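Local coordinates for Sodium/sialic acid symporter SiaT (Proteus mirabilis, PDB 5NV9), which couples the inward sodium gradient across the bacterial inner membrane to uptake of the host-derived sialic acid N-acetylneuraminic acid, at residues M129-H132 / I133-A137; S352-F355 / N356-Y360; T474-A477 / P478-P482. One frame throughout, in Å; residues are numbered along the deposited sequence.

Interaction 1. Residues M129-H132 / I133-A137. With SLB (N-acetyl-beta-neuraminic acid), chain D.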
loop_
_atom_site.group_PDB
_atom_site.type_symbol
_atom_site.label_atom_id
_atom_site.label_comp_id
_atom_site.label_asym_id
_atom_site.label_seq_id
_atom_site.Cartn_x
_atom_site.Cartn_y
_atom_site.Cartn_z
HETATM N N MSE A 129 -9.440 9.126 0.156
HETATM C CA MSE A 129 -9.911 8.930 -1.215
HETATM C C MSE A 129 -8.975 9.620 -2.197
HETATM O O MSE A 129 -8.564 9.026 -3.192
HETATM C CB MSE A 129 -11.331 9.404 -1.330
HETATM C CG MSE A 129 -12.222 8.438 -0.614
HETATM SE SE MSE A 129 -14.103 8.870 -1.032
HETATM C CE MSE A 129 -14.265 10.369 0.225
ATOM N N LEU A 130 -8.606 10.862 -1.914
ATOM C CA LEU A 130 -7.661 11.586 -2.767
ATOM C C LEU A 130 -6.270 10.983 -2.749
ATOM O O LEU A 130 -5.650 10.927 -3.788
ATOM C CB LEU A 130 -7.588 13.064 -2.389
ATOM C CG LEU A 130 -8.899 13.805 -2.637
ATOM C CD1 LEU A 130 -8.881 15.177 -1.969
ATOM C CD2 LEU A 130 -9.177 13.899 -4.133
ATOM N N PHE A 131 -5.779 10.521 -1.606
ATOM C CA PHE A 131 -4.452 9.927 -1.563
ATOM C C PHE A 131 -4.410 8.673 -2.446
ATOM O O PHE A 131 -3.490 8.480 -3.267
ATOM C CB PHE A 131 -3.954 9.572 -0.159
ATOM C CG PHE A 131 -2.563 8.983 -0.178
ATOM C CD1 PHE A 131 -1.458 9.790 -0.449
ATOM C CD2 PHE A 131 -2.348 7.586 -0.061
ATOM C CE1 PHE A 131 -0.160 9.237 -0.530
ATOM C CE2 PHE A 131 -1.059 7.025 -0.150
ATOM C CZ PHE A 131 0.035 7.844 -0.381
ATOM N N HIS A 132 -5.433 7.849 -2.328
ATOM C CA HIS A 132 -5.476 6.593 -3.079
ATOM C C HIS A 132 -5.724 6.706 -4.571
ATOM O O HIS A 132 -5.250 5.839 -5.340
ATOM C CB HIS A 132 -6.384 5.592 -2.378
ATOM C CG HIS A 132 -5.685 4.966 -1.230
ATOM N ND1 HIS A 132 -5.194 3.685 -1.279
ATOM C CD2 HIS A 132 -5.201 5.516 -0.106
ATOM C CE1 HIS A 132 -4.518 3.433 -0.183
ATOM N NE2 HIS A 132 -4.517 4.525 0.559
ATOM N N ILE A 133 -6.428 7.745 -4.988
ATOM C CA ILE A 133 -6.403 8.090 -6.402
ATOM C C ILE A 133 -4.976 8.327 -6.917
ATOM O O ILE A 133 -4.602 7.804 -7.996
ATOM C CB ILE A 133 -7.269 9.289 -6.692
ATOM C CG1 ILE A 133 -8.734 8.957 -6.383
ATOM C CG2 ILE A 133 -7.105 9.730 -8.155
ATOM C CD1 ILE A 133 -9.442 8.251 -7.508
ATOM N N GLY A 134 -4.171 9.074 -6.153
ATOM C CA GLY A 134 -2.760 9.182 -6.431
ATOM C C GLY A 134 -1.961 7.871 -6.360
ATOM O O GLY A 134 -1.097 7.623 -7.206
ATOM N N ARG A 135 -2.201 7.043 -5.342
ATOM C CA ARG A 135 -1.401 5.840 -5.175
ATOM C C ARG A 135 -1.574 4.891 -6.388
ATOM O O ARG A 135 -0.574 4.309 -6.861
ATOM C CB ARG A 135 -1.704 5.155 -3.817
ATOM C CG ARG A 135 -1.084 3.785 -3.607
ATOM C CD ARG A 135 -1.479 3.248 -2.248
ATOM N NE ARG A 135 -1.264 1.818 -2.062
ATOM C CZ ARG A 135 -0.083 1.254 -1.910
ATOM N NH1 ARG A 135 1.023 2.017 -1.898
ATOM N NH2 ARG A 135 0.002 -0.090 -1.779
ATOM N N VAL A 136 -2.816 4.757 -6.870
ATOM C CA VAL A 136 -3.130 3.970 -8.029
ATOM C C VAL A 136 -2.363 4.499 -9.274
ATOM O O VAL A 136 -1.753 3.674 -10.060
ATOM C CB VAL A 136 -4.632 3.966 -8.339
ATOM C CG1 VAL A 136 -4.920 3.337 -9.697
ATOM C CG2 VAL A 136 -5.403 3.223 -7.270
ATOM N N ALA A 137 -2.413 5.828 -9.481
ATOM C CA ALA A 137 -1.750 6.470 -10.652
ATOM C C ALA A 137 -0.238 6.245 -10.606
ATOM O O ALA A 137 0.363 5.835 -11.590
ATOM C CB ALA A 137 -2.070 7.946 -10.741
HETATM C C1 SLB D . 4.413 -0.440 -1.343
HETATM C C2 SLB D . 4.569 -0.158 0.126
HETATM C C3 SLB D . 5.511 1.010 0.305
HETATM C C4 SLB D . 5.900 1.236 1.783
HETATM C C5 SLB D . 6.551 -0.069 2.239
HETATM C C6 SLB D . 5.566 -1.242 2.046
HETATM C C7 SLB D . 6.117 -2.616 2.450
HETATM C C8 SLB D . 5.110 -3.711 2.214
HETATM C C9 SLB D . 5.594 -5.050 2.770
HETATM C C10 SLB D . 8.230 -0.148 4.046
HETATM C C11 SLB D . 8.373 -0.377 5.528
HETATM N N5 SLB D . 6.958 0.008 3.650
HETATM O O1A SLB D . 5.180 -1.315 -1.874
HETATM O O1B SLB D . 3.548 0.250 -2.006
HETATM O O2 SLB D . 3.284 0.134 0.745
HETATM O O4 SLB D . 6.859 2.341 1.919
HETATM O O6 SLB D . 5.183 -1.340 0.677
HETATM O O7 SLB D . 7.270 -2.952 1.671
HETATM O O8 SLB D . 3.866 -3.365 2.811
HETATM O O9 SLB D . 5.719 -5.032 4.214
HETATM O O10 SLB D . 9.196 -0.163 3.265
#
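His132 and Arg135 lie side by side one turn apart on helix 118-151 and point the same way, the imidazole resting against the aliphatic part of the arginine: His132 CE1 is 3.7 Å from Arg135 CD. The ring and the guanidinium are not stacked, their planes standing 60° apart. Phe131 crosses the arginine at a slant and touches it nearer the backbone, with CE2 4.2 Å from Arg135 CB. With CG anti to the backbone N (chi1 172°) and the chain extended as far as NE, Arg135 carries its head group beyond both rings to the sialic acid. There NH1 gives a 3.1 Å hydrogen bond to O1B of the ligand carboxylate, nearly straight at 161° and at the guanidinium edge, in its plane. NH2 is held separately by the backbone oxygen of Thr58, and His132 ND1 is hydrogen-bonded to the Ser347 hydroxyl of helix 328-361. Beneath these side chains runs ordinary helical pairing, including Arg135 N to Phe131 O at 2.8 Å. Ile133 turns to another flank, its CG1 3.2 Å from Met129 O, and packs on helix 370-398. The arginine thus offers a probably positive charge to the substrate carboxylate, while the bond from NH2 to Thr58 O probably restrains the head group and the imidazole packs against the chain behind it.

Interaction 2. Residues S352-F355 / N356-Y360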
loop_
_atom_site.group_PDB
_atom_site.type_symbol
_atom_site.label_atom_id
_atom_site.label_comp_id
_atom_site.label_asym_id
_atom_site.label_seq_id
_atom_site.Cartn_x
_atom_site.Cartn_y
_atom_site.Cartn_z
ATOM N N SER A 352 -14.239 3.323 -3.159
ATOM C CA SER A 352 -15.712 3.159 -3.235
ATOM C C SER A 352 -16.369 2.857 -1.919
ATOM O O SER A 352 -17.457 3.346 -1.719
ATOM C CB SER A 352 -16.111 2.135 -4.239
ATOM O OG SER A 352 -17.521 2.019 -4.318
ATOM N N SER A 353 -15.748 2.099 -0.986
ATOM C CA SER A 353 -16.377 1.883 0.299
ATOM C C SER A 353 -16.529 3.234 1.125
ATOM O O SER A 353 -17.562 3.465 1.766
ATOM C CB SER A 353 -15.601 0.838 1.135
ATOM O OG SER A 353 -14.366 1.401 1.645
ATOM N N CYS A 354 -15.464 4.042 1.139
ATOM C CA CYS A 354 -15.469 5.364 1.757
ATOM C C CYS A 354 -16.492 6.268 1.107
ATOM O O CYS A 354 -17.275 6.948 1.799
ATOM C CB CYS A 354 -14.073 5.994 1.630
ATOM S SG CYS A 354 -12.847 5.193 2.696
ATOM N N PHE A 355 -16.515 6.313 -0.225
ATOM C CA PHE A 355 -17.515 7.145 -0.843
ATOM C C PHE A 355 -18.945 6.719 -0.410
ATOM O O PHE A 355 -19.773 7.576 -0.067
ATOM C CB PHE A 355 -17.372 7.149 -2.334
ATOM C CG PHE A 355 -18.267 8.140 -3.021
ATOM C CD1 PHE A 355 -19.553 7.810 -3.315
ATOM C CD2 PHE A 355 -17.805 9.423 -3.335
ATOM C CE1 PHE A 355 -20.382 8.701 -3.998
ATOM C CE2 PHE A 355 -18.633 10.329 -3.973
ATOM C CZ PHE A 355 -19.934 9.964 -4.292
ATOM N N ASN A 356 -19.212 5.408 -0.422
ATOM C CA ASN A 356 -20.523 4.835 -0.155
ATOM C C ASN A 356 -21.061 5.192 1.259
ATOM O O ASN A 356 -22.239 5.605 1.436
ATOM C CB ASN A 356 -20.494 3.311 -0.332
ATOM C CG ASN A 356 -21.816 2.733 -0.824
ATOM O OD1 ASN A 356 -22.662 2.293 -0.034
ATOM N ND2 ASN A 356 -22.023 2.793 -2.136
ATOM N N SER A 357 -20.186 5.028 2.253
ATOM C CA SER A 357 -20.547 5.225 3.636
ATOM C C SER A 357 -20.458 6.709 4.027
ATOM O O SER A 357 -21.448 7.258 4.506
ATOM C CB SER A 357 -19.665 4.369 4.569
ATOM O OG SER A 357 -19.960 4.665 5.956
ATOM N N ASP A 358 -19.269 7.315 3.806
ATOM C CA ASP A 358 -18.907 8.623 4.338
ATOM C C ASP A 358 -19.508 9.762 3.513
ATOM O O ASP A 358 -19.705 10.850 4.041
ATOM C CB ASP A 358 -17.390 8.842 4.401
ATOM C CG ASP A 358 -16.673 7.784 5.242
ATOM O OD1 ASP A 358 -17.242 7.396 6.264
ATOM O OD2 ASP A 358 -15.571 7.323 4.866
ATOM N N ILE A 359 -19.798 9.522 2.237
ATOM C CA ILE A 359 -20.321 10.570 1.380
ATOM C C ILE A 359 -21.815 10.309 1.066
ATOM O O ILE A 359 -22.727 11.047 1.541
ATOM C CB ILE A 359 -19.451 10.745 0.135
ATOM C CG1 ILE A 359 -17.972 10.990 0.510
ATOM C CG2 ILE A 359 -19.924 11.909 -0.719
ATOM C CD1 ILE A 359 -17.716 12.195 1.372
ATOM N N TYR A 360 -22.072 9.243 0.331
ATOM C CA TYR A 360 -23.385 8.943 -0.167
ATOM C C TYR A 360 -24.406 8.588 0.920
ATOM O O TYR A 360 -25.504 9.104 0.949
ATOM C CB TYR A 360 -23.279 7.786 -1.192
ATOM C CG TYR A 360 -24.588 7.359 -1.802
ATOM C CD1 TYR A 360 -25.361 8.251 -2.541
ATOM C CD2 TYR A 360 -25.044 6.024 -1.677
ATOM C CE1 TYR A 360 -26.582 7.843 -3.114
ATOM C CE2 TYR A 360 -26.261 5.619 -2.217
ATOM C CZ TYR A 360 -27.009 6.517 -2.963
ATOM O OH TYR A 360 -28.217 6.104 -3.507
HETATM O O HOH W 1 -19.683 4.086 -3.502
#
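Phe355 O takes two backbone hydrogen bonds, from Tyr360 N at 2.9 Å and from Ile359 N at 3.0 Å. The first donor approaches nearly along the C=O axis; the second sits well above the carbonyl plane and its bond is more bent, at 139°. The i to i+5 bond marks a wider, pi-type turn, whereas the preceding turn is regular, with Asp358 N bonded to Cys354 O. Water 1 adds a bridge, donating to Ser352 O at 2.9 Å and accepting from Asn356 ND2, which also reaches Lys373 O. Asp358 bends back over the turn, its CG anti to the carbonyl carbon (chi1 -58°), so that OD2 comes within 3.8 Å of Cys354 CB; its carboxylate forms a salt bridge with Arg121 and hydrogen bonds with Ser107 and Ser125. Farther out, Ile359 crosses Phe355 at about a right angle and lies over one face of the ring. Its CB makes a CH-pi contact 4.2 Å from the ring centroid, and CG2 meets CE2 at 3.8 Å. Tyr360 touches the same ring through CB, 4.1 Å from Phe355 CE1, while the rest of its side chain leads away toward Gln372 and Pro368. The arrangement is a pi-type turn near the cytoplasmic end of helix 328-361, the LeuT-fold helix that carries serines of both sodium sites nearer the membrane centre.

Interaction 3. Residues T474-A477 / P478-P482. With LMT (dodecyl-beta-D-maltoside), chain E.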
loop_
_atom_site.group_PDB
_atom_site.type_symbol
_atom_site.label_atom_id
_atom_site.label_comp_id
_atom_site.label_asym_id
_atom_site.label_seq_id
_atom_site.Cartn_x
_atom_site.Cartn_y
_atom_site.Cartn_z
ATOM N N THR A 474 -4.843 17.203 22.654
ATOM C CA THR A 474 -4.773 16.936 24.081
ATOM C C THR A 474 -4.808 18.249 24.940
ATOM O O THR A 474 -5.667 18.464 25.833
ATOM C CB THR A 474 -3.536 16.079 24.352
ATOM O OG1 THR A 474 -3.663 14.838 23.620
ATOM C CG2 THR A 474 -3.451 15.778 25.834
ATOM N N ILE A 475 -3.920 19.167 24.646
ATOM C CA ILE A 475 -3.864 20.368 25.464
ATOM C C ILE A 475 -5.093 21.284 25.360
ATOM O O ILE A 475 -5.399 21.951 26.324
ATOM C CB ILE A 475 -2.522 21.164 25.268
ATOM C CG1 ILE A 475 -2.355 21.646 23.848
ATOM C CG2 ILE A 475 -1.332 20.326 25.679
ATOM C CD1 ILE A 475 -0.923 22.062 23.492
ATOM N N THR A 476 -5.778 21.354 24.222
ATOM C CA THR A 476 -7.012 22.142 24.067
ATOM C C THR A 476 -8.342 21.498 24.422
ATOM O O THR A 476 -9.359 22.195 24.390
ATOM C CB THR A 476 -7.171 22.667 22.630
ATOM O OG1 THR A 476 -7.344 21.592 21.710
ATOM C CG2 THR A 476 -5.952 23.460 22.248
ATOM N N ALA A 477 -8.347 20.194 24.686
ATOM C CA ALA A 477 -9.538 19.442 25.170
ATOM C C ALA A 477 -10.362 20.155 26.272
ATOM O O ALA A 477 -11.572 20.162 26.185
ATOM C CB ALA A 477 -9.126 18.045 25.644
ATOM N N PRO A 478 -9.713 20.753 27.295
ATOM C CA PRO A 478 -10.529 21.404 28.351
ATOM C C PRO A 478 -11.245 22.680 27.928
ATOM O O PRO A 478 -12.115 23.192 28.658
ATOM C CB PRO A 478 -9.499 21.720 29.446
ATOM C CG PRO A 478 -8.348 20.826 29.198
ATOM C CD PRO A 478 -8.303 20.579 27.727
ATOM N N LEU A 479 -10.914 23.201 26.754
ATOM C CA LEU A 479 -11.618 24.370 26.226
ATOM C C LEU A 479 -12.957 24.138 25.547
ATOM O O LEU A 479 -13.632 25.114 25.195
ATOM C CB LEU A 479 -10.745 25.059 25.196
ATOM C CG LEU A 479 -9.334 25.407 25.667
ATOM C CD1 LEU A 479 -8.486 25.860 24.462
ATOM C CD2 LEU A 479 -9.452 26.458 26.738
ATOM N N PHE A 480 -13.295 22.878 25.296
ATOM C CA PHE A 480 -14.515 22.498 24.601
ATOM C C PHE A 480 -15.343 21.586 25.534
ATOM O O PHE A 480 -14.834 21.089 26.553
ATOM C CB PHE A 480 -14.215 21.748 23.270
ATOM C CG PHE A 480 -13.344 22.513 22.320
ATOM C CD1 PHE A 480 -13.886 23.503 21.504
ATOM C CD2 PHE A 480 -11.985 22.253 22.226
ATOM C CE1 PHE A 480 -13.078 24.246 20.681
ATOM C CE2 PHE A 480 -11.180 22.989 21.379
ATOM C CZ PHE A 480 -11.720 24.007 20.632
ATOM N N ALA A 481 -16.615 21.385 25.194
ATOM C CA ALA A 481 -17.513 20.488 25.928
ATOM C C ALA A 481 -16.899 19.086 26.094
ATOM O O ALA A 481 -16.133 18.649 25.214
ATOM C CB ALA A 481 -18.839 20.365 25.184
ATOM N N PRO A 482 -17.225 18.392 27.210
ATOM C CA PRO A 482 -16.626 17.115 27.544
ATOM C C PRO A 482 -16.740 16.051 26.452
ATOM O O PRO A 482 -17.704 16.031 25.689
ATOM C CB PRO A 482 -17.377 16.697 28.816
ATOM C CG PRO A 482 -17.673 17.992 29.492
ATOM C CD PRO A 482 -18.051 18.894 28.342
HETATM C C1B LMT E . -20.381 26.535 24.535
HETATM C C2B LMT E . -21.859 26.676 24.183
HETATM C C3B LMT E . -22.346 28.041 24.628
HETATM C C4B LMT E . -22.182 28.124 26.133
HETATM C C5B LMT E . -20.748 27.721 26.556
HETATM C C6B LMT E . -20.646 27.574 28.066
HETATM O O1B LMT E . -19.725 27.682 24.039
HETATM O O2B LMT E . -22.045 26.504 22.763
HETATM O O3B LMT E . -23.715 28.267 24.293
HETATM O "O4'" LMT E . -22.539 29.472 26.526
HETATM O O5B LMT E . -20.255 26.521 25.946
HETATM O O6B LMT E . -20.960 28.883 28.528
HETATM C "C1'" LMT E . -16.009 27.092 22.128
HETATM C "C2'" LMT E . -16.140 26.664 23.599
HETATM C "C3'" LMT E . -17.564 26.438 24.041
HETATM C "C4'" LMT E . -18.387 27.640 23.614
HETATM C "C5'" LMT E . -18.332 27.607 22.106
HETATM C "C6'" LMT E . -18.947 28.679 21.291
HETATM O "O1'" LMT E . -14.908 27.908 21.781
HETATM O "O2'" LMT E . -15.586 25.382 23.875
HETATM O "O3'" LMT E . -17.483 26.147 25.428
HETATM O "O5'" LMT E . -17.029 27.997 21.765
HETATM O "O6'" LMT E . -17.892 28.991 20.328
HETATM C C1 LMT E . -13.671 27.319 22.062
HETATM C C2 LMT E . -12.770 28.334 22.707
HETATM C C3 LMT E . -11.383 27.715 22.681
HETATM C C4 LMT E . -10.779 27.703 21.296
HETATM C C5 LMT E . -9.318 27.347 21.414
HETATM C C6 LMT E . -8.526 27.714 20.180
HETATM C C7 LMT E . -7.086 27.937 20.640
HETATM C C8 LMT E . -6.212 28.542 19.543
HETATM C C9 LMT E . -5.719 27.474 18.571
HETATM C C10 LMT E . -5.773 27.954 17.120
HETATM C C11 LMT E . -4.537 27.493 16.358
HETATM C C12 LMT E . -4.915 26.930 15.012
HETATM O O HOH W 2 -13.510 19.252 27.823
#
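Ala477 and Pro478 form the tight part of this turn: Ala477 CB lies 3.4 Å from Pro478 CD, tight for two carbons but largely set by the peptide link that joins them. Beside them Thr476 O accepts from Leu479 N at 3.0 Å, the donor lying above the carbonyl plane, and a weak hydrogen bond joins Phe480 N to Ala477 O. Thr476 and Phe480 lie side by side and point the same way, both against Ser435 and Val438 of helix 433-452. With CG anti to its own carbonyl carbon (chi1 -56°), the phenyl swings back toward Thr476 and brings CD2 to 3.4 Å from Thr476 O. The threonine hydroxyl is bonded to Ala472 O, and its OG1 is only a loose neighbour of Phe480 CE2 at 4.1 Å. Contact is slacker toward the surface, where the Leu479 side chain crosses that of Thr476 at a slant, CD1 lying 3.9 Å from Thr476 CB. A dodecyl maltoside molecule borders this side: Leu479 CD1 lies 3.5 Å from its chain carbon C5, and Phe480 CE1 meets C1. Water 2 donates to both Ala477 O and Phe480 O, tying the turn's two ends together, and Asn432 ND2 also reaches Ala477 O. This is a 3-10 turn following helix 459-475, where the last transmembrane segment passes into the cytoplasmic tail beside bound detergent.

Overall arrangement
Interactions 1 and 2 are neighbours on two packed helices, 118-151 and 328-361, with centres about 15 Å apart. Met129, a selenomethionine, makes the join: its SE lies 3.6 Å from Phe355 N, and its CE 3.8 Å from Ile359 CG1. The same helix pair meets at the transport site, where the Arg135 side chain comes about 4 Å from that of Ser343, a ligand of the Na2-site sodium, and about 6 Å from a bound sodium ion. Interaction 2 lies farther toward the cytoplasm, the Ser353 side chain about 12 Å from a sodium ion. Interaction 3 stands apart, its nearest atoms about 24 Å from interaction 1 and 21 Å from interaction 2, away from substrate and ions.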